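Local coordinates for protein 4-oxalocrotonate decarboxylase NahK (Pseudomonas putida, PDB 5D2K) that decarboxylates 4-oxalocrotonate, (3E)-2-oxohex-3-enedioate, to 2-oxopent-4-enoate and carbon dioxide in naphthalene degradation, with the help of a bound metal ion, at residues D49-I54 and P86-L91; R188-V193 and Q259-V264. The protein carries 1 engineered substitution. All blocks are in the same frame, centred on the assembly; numbering follows the deposited sequence.

Interaction 1: residues D49-I54 and P86-L91; sequences DVQWEI and PIYGFL. With EDO (1,2-ethanediol), chain H.
Gln51 and Trp52, neighbours on helix 44-60, each donate one hydrogen bond to Tyr88 on strand 87-92, one to its backbone and one to its ring hydroxyl. Gln51 NE2 gives a nearly straight bond (166°) to Tyr88 O, 3.0 Å away, meeting a lone pair in the carbonyl plane; the acceptor also lies close to the plane of the Gln51 amide. With CG anti to the backbone N (chi1 -173°) and the chain extended beyond it, the amide reaches across to the strand, where Gln51 OE1 sits 3.3 Å from Gly89 CA. Trp52 NE1 points at Tyr88 OH, 3.0 Å away and almost exactly in the indole plane. The two rings meet rim to rim, planes at 79°, neither lying over the other's face. Tyr88 OH in turn donates to O1 of a 1,2-ethanediol, probably from the crystallisation liquor, at 2.8 Å. One turn along, Ile54 CG2 touches the edge of the Phe90 ring at CZ, 4.0 Å away, while Gln51 O lies 3.6 Å from Phe90 CE2. Further out, Tyr48 stacks on the Tyr88 ring and its hydroxyl bonds Tyr88 N, and Val164 O takes a second bond from Gln51 NE2. Strand 65-71 pairs with this strand through Lys69, a ligand-binding residue, and Gly89. A phenylalanine in place of Tyr88 lacks the hydroxyl and would probably leave the indole N-H of Trp52 without its acceptor here. Helix and strand segments run almost parallel, axes 9.2 Å apart, with Gly89 about 8 Å from bound 2-oxoadipate (nearest atoms). In this buried contact Gln51 NE2 is gripped by two carbonyls, which should hold its amide against rotation and link helix 44-60 to strand 87-92 and helix 160-165.

Interaction 2: residues R188-V193 and Q259-V264; sequences RTLGVV and QGLGSV
Gln259 lays its side chain alongside the backbone of Thr189-Gly191, and its OE1 stands in for a backbone carbonyl at the end of the ladder between strands 191-196 and 253-258. Its CG is anti to the backbone N (chi1 -177°) and the chain runs on extended, bringing OE1 to Gly191 N at 3.0 Å, the donor tilted 29° from the amide carbonyl plane. The backbone closes the other half of the grip: Gln259 N donates to Gly191 O at 2.9 Å, nearly straight at 176°. Both polar backbone atoms of Gly191 are thus taken by one residue. A water bridges Gln259 OE1, to which it donates at 2.7 Å, and Thr189 OG1; a second accepts from Gln259 NE2 at 3.0 Å and gives a weak bond to Thr189 O. Leu190 brings CD1 to 3.4 Å from Gln259 O and 4.1 Å from CD1 of Leu261, which points back toward 188-193 from within the turn. Gly260 and Gly262 there have positive phi, and Leu261 and Gly262 together face Tyr258 as a classic beta bulge in the hairpin joining strands 253-258 and 263-268. Strand 191-196 runs antiparallel between 253-258 and 199-205 in the five-stranded sheet, with Leu190 packed on Ile117 of strand 112-121 and Leu261 on Pro144 of strand 139-149.

Interactions 1 and 2 lie on opposite sides of the chain's centre, their centres 28 Å apart and their nearest atoms about 13 Å apart. They come in series along the chain: the helix-strand contact of 49-54 with 86-91 is complete before 188-193 meets 259-264. Each belongs to a different sheet, strand 87-92 to the larger mixed sheet and strands 191-196 and 263-268 to the smaller one. Strands 112-121 and 139-149 of the larger sheet carry the magnesium ligands Glu114, Glu116 and Glu147 and also touch Leu190 and Leu261. Interaction 1 ties helix 44-60 to the strand paired with that of Lys69; interaction 2 fastens the start of inner strand 191-196 to the turn after strand 253-258.

Interaction 1: residues D49-I54 and P86-L91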
ATOM      1  N   ASP A  49       1.098  13.572   9.622  1.00 10.83           N
ATOM      2  CA  ASP A  49       0.435  13.781  10.912  1.00 12.25           C
ATOM      3  C   ASP A  49      -1.018  13.317  10.825  1.00  9.87           C
ATOM      4  O   ASP A  49      -1.526  12.632  11.719  1.00 10.49           O
ATOM      5  CB  ASP A  49       0.453  15.263  11.341  1.00 11.50           C
ATOM      6  CG  ASP A  49       1.805  15.725  11.868  1.00 16.76           C
ATOM      7  OD1 ASP A  49       2.715  14.899  12.088  1.00 13.79           O
ATOM      8  OD2 ASP A  49       1.948  16.951  12.085  1.00 16.60           O
ATOM      9  N   VAL A  50      -1.685  13.707   9.740  1.00  9.54           N
ATOM     10  CA  VAL A  50      -3.067  13.306   9.545  1.00  9.01           C
ATOM     11  C   VAL A  50      -3.172  11.782   9.397  1.00  8.96           C
ATOM     12  O   VAL A  50      -4.024  11.161  10.030  1.00 10.63           O
ATOM     13  CB  VAL A  50      -3.688  14.019   8.327  1.00 10.23           C
ATOM     14  CG1 VAL A  50      -5.060  13.441   7.981  1.00 12.16           C
ATOM     15  CG2 VAL A  50      -3.795  15.519   8.594  1.00 12.52           C
ATOM     16  N   GLN A  51      -2.302  11.185   8.584  1.00 10.26           N
ATOM     17  CA  GLN A  51      -2.320   9.736   8.400  1.00 10.22           C
ATOM     18  C   GLN A  51      -2.129   8.978   9.713  1.00 10.59           C
ATOM     19  O   GLN A  51      -2.857   8.014   9.999  1.00 10.49           O
ATOM     20  CB  GLN A  51      -1.237   9.294   7.410  1.00  8.36           C
ATOM     21  CG  GLN A  51      -1.349   7.797   7.078  1.00  9.13           C
ATOM     22  CD  GLN A  51      -0.150   7.266   6.324  1.00 10.44           C
ATOM     23  OE1 GLN A  51       0.632   6.473   6.858  1.00 10.90           O
ATOM     24  NE2 GLN A  51      -0.010   7.674   5.065  1.00  9.73           N
ATOM     25  N   TRP A  52      -1.149   9.401  10.516  1.00  9.85           N
ATOM     26  CA  TRP A  52      -0.895   8.706  11.768  1.00 10.00           C
ATOM     27  C   TRP A  52      -2.025   8.941  12.778  1.00  8.58           C
ATOM     28  O   TRP A  52      -2.261   8.111  13.655  1.00 10.72           O
ATOM     29  CB  TRP A  52       0.460   9.117  12.365  1.00 10.45           C
ATOM     30  CG  TRP A  52       1.651   8.464  11.703  1.00  9.26           C
ATOM     31  CD1 TRP A  52       2.282   8.880  10.573  1.00 10.22           C
ATOM     32  CD2 TRP A  52       2.356   7.288  12.149  1.00 10.94           C
ATOM     33  NE1 TRP A  52       3.339   8.044  10.280  1.00 12.33           N
ATOM     34  CE2 TRP A  52       3.400   7.056  11.229  1.00 11.40           C
ATOM     35  CE3 TRP A  52       2.196   6.409  13.229  1.00 11.37           C
ATOM     36  CZ2 TRP A  52       4.291   5.982  11.358  1.00 12.25           C
ATOM     37  CZ3 TRP A  52       3.085   5.341  13.360  1.00 13.00           C
ATOM     38  CH2 TRP A  52       4.114   5.138  12.423  1.00 11.31           C
ATOM     39  N   GLU A  53      -2.746  10.054  12.644  1.00 10.70           N
ATOM     40  CA  GLU A  53      -3.911  10.266  13.491  1.00 11.85           C
ATOM     41  C   GLU A  53      -5.048   9.334  13.072  1.00 10.51           C
ATOM     42  O   GLU A  53      -5.771   8.830  13.923  1.00  9.73           O
ATOM     43  CB  GLU A  53      -4.358  11.731  13.462  1.00 10.01           C
ATOM     44  CG  GLU A  53      -5.682  12.029  14.165  1.00  9.81           C
ATOM     45  CD  GLU A  53      -5.757  11.663  15.638  1.00 13.18           C
ATOM     46  OE1 GLU A  53      -4.715  11.411  16.296  1.00 13.63           O
ATOM     47  OE2 GLU A  53      -6.904  11.644  16.150  1.00 12.71           O
ATOM     48  N   ILE A  54      -5.199   9.082  11.774  1.00 10.52           N
ATOM     49  CA  ILE A  54      -6.188   8.100  11.331  1.00  9.94           C
ATOM     50  C   ILE A  54      -5.816   6.726  11.884  1.00  9.70           C
ATOM     51  O   ILE A  54      -6.679   5.993  12.383  1.00  9.04           O
ATOM     52  CB  ILE A  54      -6.298   8.053   9.793  1.00  9.55           C
ATOM     53  CG1 ILE A  54      -6.838   9.394   9.262  1.00  8.96           C
ATOM     54  CG2 ILE A  54      -7.216   6.930   9.361  1.00  9.25           C
ATOM     55  CD1 ILE A  54      -6.924   9.459   7.737  1.00 11.17           C
ATOM     56  N   PRO A  86       7.834   8.433  -3.652  1.00 27.08           N
ATOM     57  CA  PRO A  86       7.396   7.260  -2.883  1.00 17.17           C
ATOM     58  C   PRO A  86       6.838   7.643  -1.525  1.00 17.63           C
ATOM     59  O   PRO A  86       7.378   8.509  -0.829  1.00 18.90           O
ATOM     60  CB  PRO A  86       8.671   6.438  -2.716  1.00 22.26           C
ATOM     61  CG  PRO A  86       9.615   6.964  -3.775  1.00 27.39           C
ATOM     62  CD  PRO A  86       9.288   8.419  -3.876  1.00 30.22           C
ATOM     63  N   ILE A  87       5.759   6.968  -1.158  1.00 13.41           N
ATOM     64  CA  ILE A  87       5.028   7.252   0.069  1.00 12.41           C
ATOM     65  C   ILE A  87       4.745   5.948   0.795  1.00 10.30           C
ATOM     66  O   ILE A  87       4.905   4.861   0.221  1.00 12.28           O
ATOM     67  CB  ILE A  87       3.703   7.978  -0.234  1.00 13.77           C
ATOM     68  CG1 ILE A  87       2.815   7.108  -1.129  1.00 14.89           C
ATOM     69  CG2 ILE A  87       3.982   9.327  -0.908  1.00 17.79           C
ATOM     70  CD1 ILE A  87       1.458   7.758  -1.465  1.00 17.58           C
ATOM     71  N   TYR A  88       4.333   6.039   2.055  1.00 10.49           N
ATOM     72  CA  TYR A  88       3.903   4.847   2.763  1.00  9.59           C
ATOM     73  C   TYR A  88       2.532   5.084   3.406  1.00 10.08           C
ATOM     74  O   TYR A  88       2.075   6.221   3.514  1.00 11.31           O
ATOM     75  CB  TYR A  88       4.934   4.409   3.818  1.00 11.84           C
ATOM     76  CG  TYR A  88       5.081   5.324   5.026  1.00  9.59           C
ATOM     77  CD1 TYR A  88       4.183   5.269   6.089  1.00  9.00           C
ATOM     78  CD2 TYR A  88       6.131   6.239   5.099  1.00 12.80           C
ATOM     79  CE1 TYR A  88       4.333   6.104   7.192  1.00 11.32           C
ATOM     80  CE2 TYR A  88       6.294   7.067   6.190  1.00 12.70           C
ATOM     81  CZ  TYR A  88       5.389   7.006   7.234  1.00 11.23           C
ATOM     82  OH  TYR A  88       5.540   7.841   8.325  1.00 12.21           O
ATOM     83  N   GLY A  89       1.892   3.993   3.806  1.00 10.93           N
ATOM     84  CA  GLY A  89       0.667   4.039   4.589  1.00  9.84           C
ATOM     85  C   GLY A  89       0.590   2.780   5.432  1.00 11.72           C
ATOM     86  O   GLY A  89       1.488   1.933   5.375  1.00 11.15           O
ATOM     87  N   PHE A  90      -0.466   2.652   6.230  1.00  9.63           N
ATOM     88  CA  PHE A  90      -0.612   1.491   7.107  1.00  8.99           C
ATOM     89  C   PHE A  90      -1.753   0.576   6.666  1.00 10.97           C
ATOM     90  O   PHE A  90      -2.640   0.991   5.910  1.00  9.67           O
ATOM     91  CB  PHE A  90      -0.846   1.942   8.560  1.00 10.08           C
ATOM     92  CG  PHE A  90      -2.178   2.617   8.773  1.00 11.00           C
ATOM     93  CD1 PHE A  90      -3.320   1.867   9.039  1.00 13.05           C
ATOM     94  CD2 PHE A  90      -2.295   3.994   8.672  1.00 11.21           C
ATOM     95  CE1 PHE A  90      -4.555   2.486   9.209  1.00 11.72           C
ATOM     96  CE2 PHE A  90      -3.512   4.617   8.843  1.00 10.65           C
ATOM     97  CZ  PHE A  90      -4.651   3.862   9.110  1.00 11.48           C
ATOM     98  N   LEU A  91      -1.728  -0.661   7.158  1.00  9.35           N
ATOM     99  CA  LEU A  91      -2.755  -1.658   6.847  1.00  9.45           C
ATOM    100  C   LEU A  91      -3.496  -2.090   8.115  1.00 10.29           C
ATOM    101  O   LEU A  91      -2.881  -2.592   9.070  1.00 10.63           O
ATOM    102  CB  LEU A  91      -2.120  -2.878   6.164  1.00  9.14           C
ATOM    103  CG  LEU A  91      -1.300  -2.568   4.911  1.00  9.18           C
ATOM    104  CD1 LEU A  91      -0.559  -3.824   4.462  1.00 14.05           C
ATOM    105  CD2 LEU A  91      -2.198  -2.067   3.789  1.00  9.87           C
TER
HETATM  106  C1  EDO H 306       7.559  10.781   7.049  1.00 21.14           C
HETATM  107  O1  EDO H 306       7.704   9.594   7.858  1.00 14.17           O
HETATM  108  C2  EDO H 306       8.236  10.609   5.690  1.00 26.54           C
HETATM  109  O2  EDO H 306       8.450  11.898   5.085  1.00 28.79           O

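Interaction 2: residues R188-V193 and Q259-V264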
ATOM      1  N   ARG A 188      14.057  -9.770  -7.522  1.00 12.56           N
ATOM      2  CA  ARG A 188      14.365  -8.867  -8.630  1.00 11.11           C
ATOM      3  C   ARG A 188      13.805  -9.397  -9.947  1.00 11.42           C
ATOM      4  O   ARG A 188      13.262  -8.632 -10.759  1.00 13.72           O
ATOM      5  CB  ARG A 188      15.882  -8.659  -8.750  1.00 13.58           C
ATOM      6  CG  ARG A 188      16.273  -7.652  -9.824  1.00 15.24           C
ATOM      7  CD  ARG A 188      17.794  -7.538  -9.942  1.00 15.33           C
ATOM      8  NE  ARG A 188      18.414  -8.783 -10.389  1.00 14.86           N
ATOM      9  CZ  ARG A 188      18.721  -9.055 -11.654  1.00 18.43           C
ATOM     10  NH1 ARG A 188      18.439  -8.181 -12.610  1.00 18.49           N
ATOM     11  NH2 ARG A 188      19.304 -10.203 -11.965  1.00 18.47           N
ATOM     12  N   THR A 189      13.918 -10.706 -10.145  1.00 12.62           N
ATOM     13  CA  THR A 189      13.518 -11.304 -11.411  1.00 11.39           C
ATOM     14  C   THR A 189      12.149 -11.983 -11.353  1.00 12.76           C
ATOM     15  O   THR A 189      11.703 -12.556 -12.338  1.00 12.19           O
ATOM     16  CB  THR A 189      14.565 -12.330 -11.902  1.00 12.20           C
ATOM     17  OG1 THR A 189      14.635 -13.438 -10.991  1.00 14.35           O
ATOM     18  CG2 THR A 189      15.944 -11.668 -12.013  1.00 15.46           C
ATOM     19  N   LEU A 190      11.489 -11.898 -10.200  1.00 11.71           N
ATOM     20  CA  LEU A 190      10.166 -12.493 -10.013  1.00 11.47           C
ATOM     21  C   LEU A 190       9.173 -11.956 -11.025  1.00 11.10           C
ATOM     22  O   LEU A 190       8.890 -10.766 -11.027  1.00 10.54           O
ATOM     23  CB  LEU A 190       9.659 -12.208  -8.596  1.00 11.09           C
ATOM     24  CG  LEU A 190       8.268 -12.748  -8.256  1.00 12.54           C
ATOM     25  CD1 LEU A 190       8.259 -14.267  -8.273  1.00 13.55           C
ATOM     26  CD2 LEU A 190       7.831 -12.217  -6.894  1.00 15.12           C
ATOM     27  N   GLY A 191       8.668 -12.822 -11.899  1.00 10.32           N
ATOM     28  CA  GLY A 191       7.670 -12.405 -12.870  1.00 12.04           C
ATOM     29  C   GLY A 191       6.263 -12.493 -12.313  1.00 11.37           C
ATOM     30  O   GLY A 191       5.931 -13.427 -11.582  1.00 13.23           O
ATOM     31  N   VAL A 192       5.441 -11.499 -12.647  1.00  9.64           N
ATOM     32  CA  VAL A 192       4.067 -11.434 -12.171  0.60 10.61           C
ATOM     33  C   VAL A 192       3.113 -11.172 -13.339  1.00 11.01           C
ATOM     34  O   VAL A 192       3.342 -10.263 -14.128  1.00 12.82           O
ATOM     35  CB  VAL A 192       3.924 -10.338 -11.099  0.60 12.99           C
ATOM     36  CG1 VAL A 192       2.561 -10.373 -10.495  0.60 12.76           C
ATOM     37  CG2 VAL A 192       4.978 -10.514 -10.006  0.60 12.24           C
ATOM     38  N   VAL A 193       2.055 -11.977 -13.451  1.00 10.09           N
ATOM     39  CA  VAL A 193       1.092 -11.832 -14.539  1.00 11.98           C
ATOM     40  C   VAL A 193      -0.303 -11.655 -13.961  1.00 12.16           C
ATOM     41  O   VAL A 193      -0.806 -12.562 -13.298  1.00 13.66           O
ATOM     42  CB  VAL A 193       1.102 -13.061 -15.473  1.00 11.03           C
ATOM     43  CG1 VAL A 193       0.062 -12.904 -16.589  1.00 13.00           C
ATOM     44  CG2 VAL A 193       2.492 -13.281 -16.062  1.00 13.38           C
ATOM     45  N   GLN A 259       5.587 -16.140 -10.666  1.00 11.72           N
ATOM     46  CA  GLN A 259       6.572 -17.108 -11.145  1.00 13.09           C
ATOM     47  C   GLN A 259       7.114 -17.996 -10.022  1.00 13.21           C
ATOM     48  O   GLN A 259       7.751 -17.509  -9.082  1.00 15.52           O
ATOM     49  CB  GLN A 259       7.705 -16.363 -11.838  1.00 13.86           C
ATOM     50  CG  GLN A 259       8.757 -17.269 -12.447  1.00 13.72           C
ATOM     51  CD  GLN A 259      10.021 -16.522 -12.749  1.00 16.60           C
ATOM     52  OE1 GLN A 259      10.219 -15.406 -12.270  1.00 14.98           O
ATOM     53  NE2 GLN A 259      10.904 -17.134 -13.536  1.00 15.01           N
ATOM     54  N   GLY A 260       6.812 -19.293 -10.106  1.00 14.71           N
ATOM     55  CA  GLY A 260       7.284 -20.261  -9.126  1.00 17.27           C
ATOM     56  C   GLY A 260       6.615 -20.229  -7.761  1.00 19.87           C
ATOM     57  O   GLY A 260       7.001 -20.980  -6.859  1.00 18.57           O
ATOM     58  N   LEU A 261       5.618 -19.364  -7.598  1.00 14.49           N
ATOM     59  CA  LEU A 261       4.960 -19.182  -6.304  1.00 13.99           C
ATOM     60  C   LEU A 261       3.440 -19.275  -6.393  1.00 14.53           C
ATOM     61  O   LEU A 261       2.735 -18.746  -5.539  1.00 16.01           O
ATOM     62  CB  LEU A 261       5.339 -17.827  -5.689  1.00 12.43           C
ATOM     63  CG  LEU A 261       6.809 -17.602  -5.328  1.00 13.59           C
ATOM     64  CD1 LEU A 261       6.985 -16.171  -4.814  1.00 16.00           C
ATOM     65  CD2 LEU A 261       7.284 -18.617  -4.303  1.00 15.94           C
ATOM     66  N   GLY A 262       2.927 -19.943  -7.418  1.00 12.84           N
ATOM     67  CA  GLY A 262       1.486 -20.134  -7.501  1.00 14.53           C
ATOM     68  C   GLY A 262       0.739 -18.869  -7.891  1.00 13.82           C
ATOM     69  O   GLY A 262       1.251 -18.034  -8.633  1.00 14.47           O
ATOM     70  N   SER A 263      -0.481 -18.719  -7.387  1.00 13.52           N
ATOM     71  CA  SER A 263      -1.310 -17.597  -7.792  1.00 10.99           C
ATOM     72  C   SER A 263      -2.166 -17.081  -6.651  1.00 13.24           C
ATOM     73  O   SER A 263      -2.431 -17.800  -5.697  1.00 12.26           O
ATOM     74  CB  SER A 263      -2.215 -17.984  -8.970  1.00 16.27           C
ATOM     75  OG  SER A 263      -3.078 -19.048  -8.611  1.00 17.72           O
ATOM     76  N   VAL A 264      -2.576 -15.821  -6.775  1.00 11.37           N
ATOM     77  CA  VAL A 264      -3.508 -15.166  -5.861  1.00 12.29           C
ATOM     78  C   VAL A 264      -4.784 -14.852  -6.627  1.00 11.82           C
ATOM     79  O   VAL A 264      -4.720 -14.300  -7.725  1.00 13.56           O
ATOM     80  CB  VAL A 264      -2.919 -13.854  -5.285  1.00  9.82           C
ATOM     81  CG1 VAL A 264      -3.891 -13.202  -4.304  1.00 11.66           C
ATOM     82  CG2 VAL A 264      -1.567 -14.114  -4.630  1.00 12.71           C
TER
HETATM   83  O   HOH W   1      12.721 -15.230 -11.240  1.00 17.65           O
HETATM   84  O   HOH W   2      13.011 -15.073 -14.275  1.00 31.35           O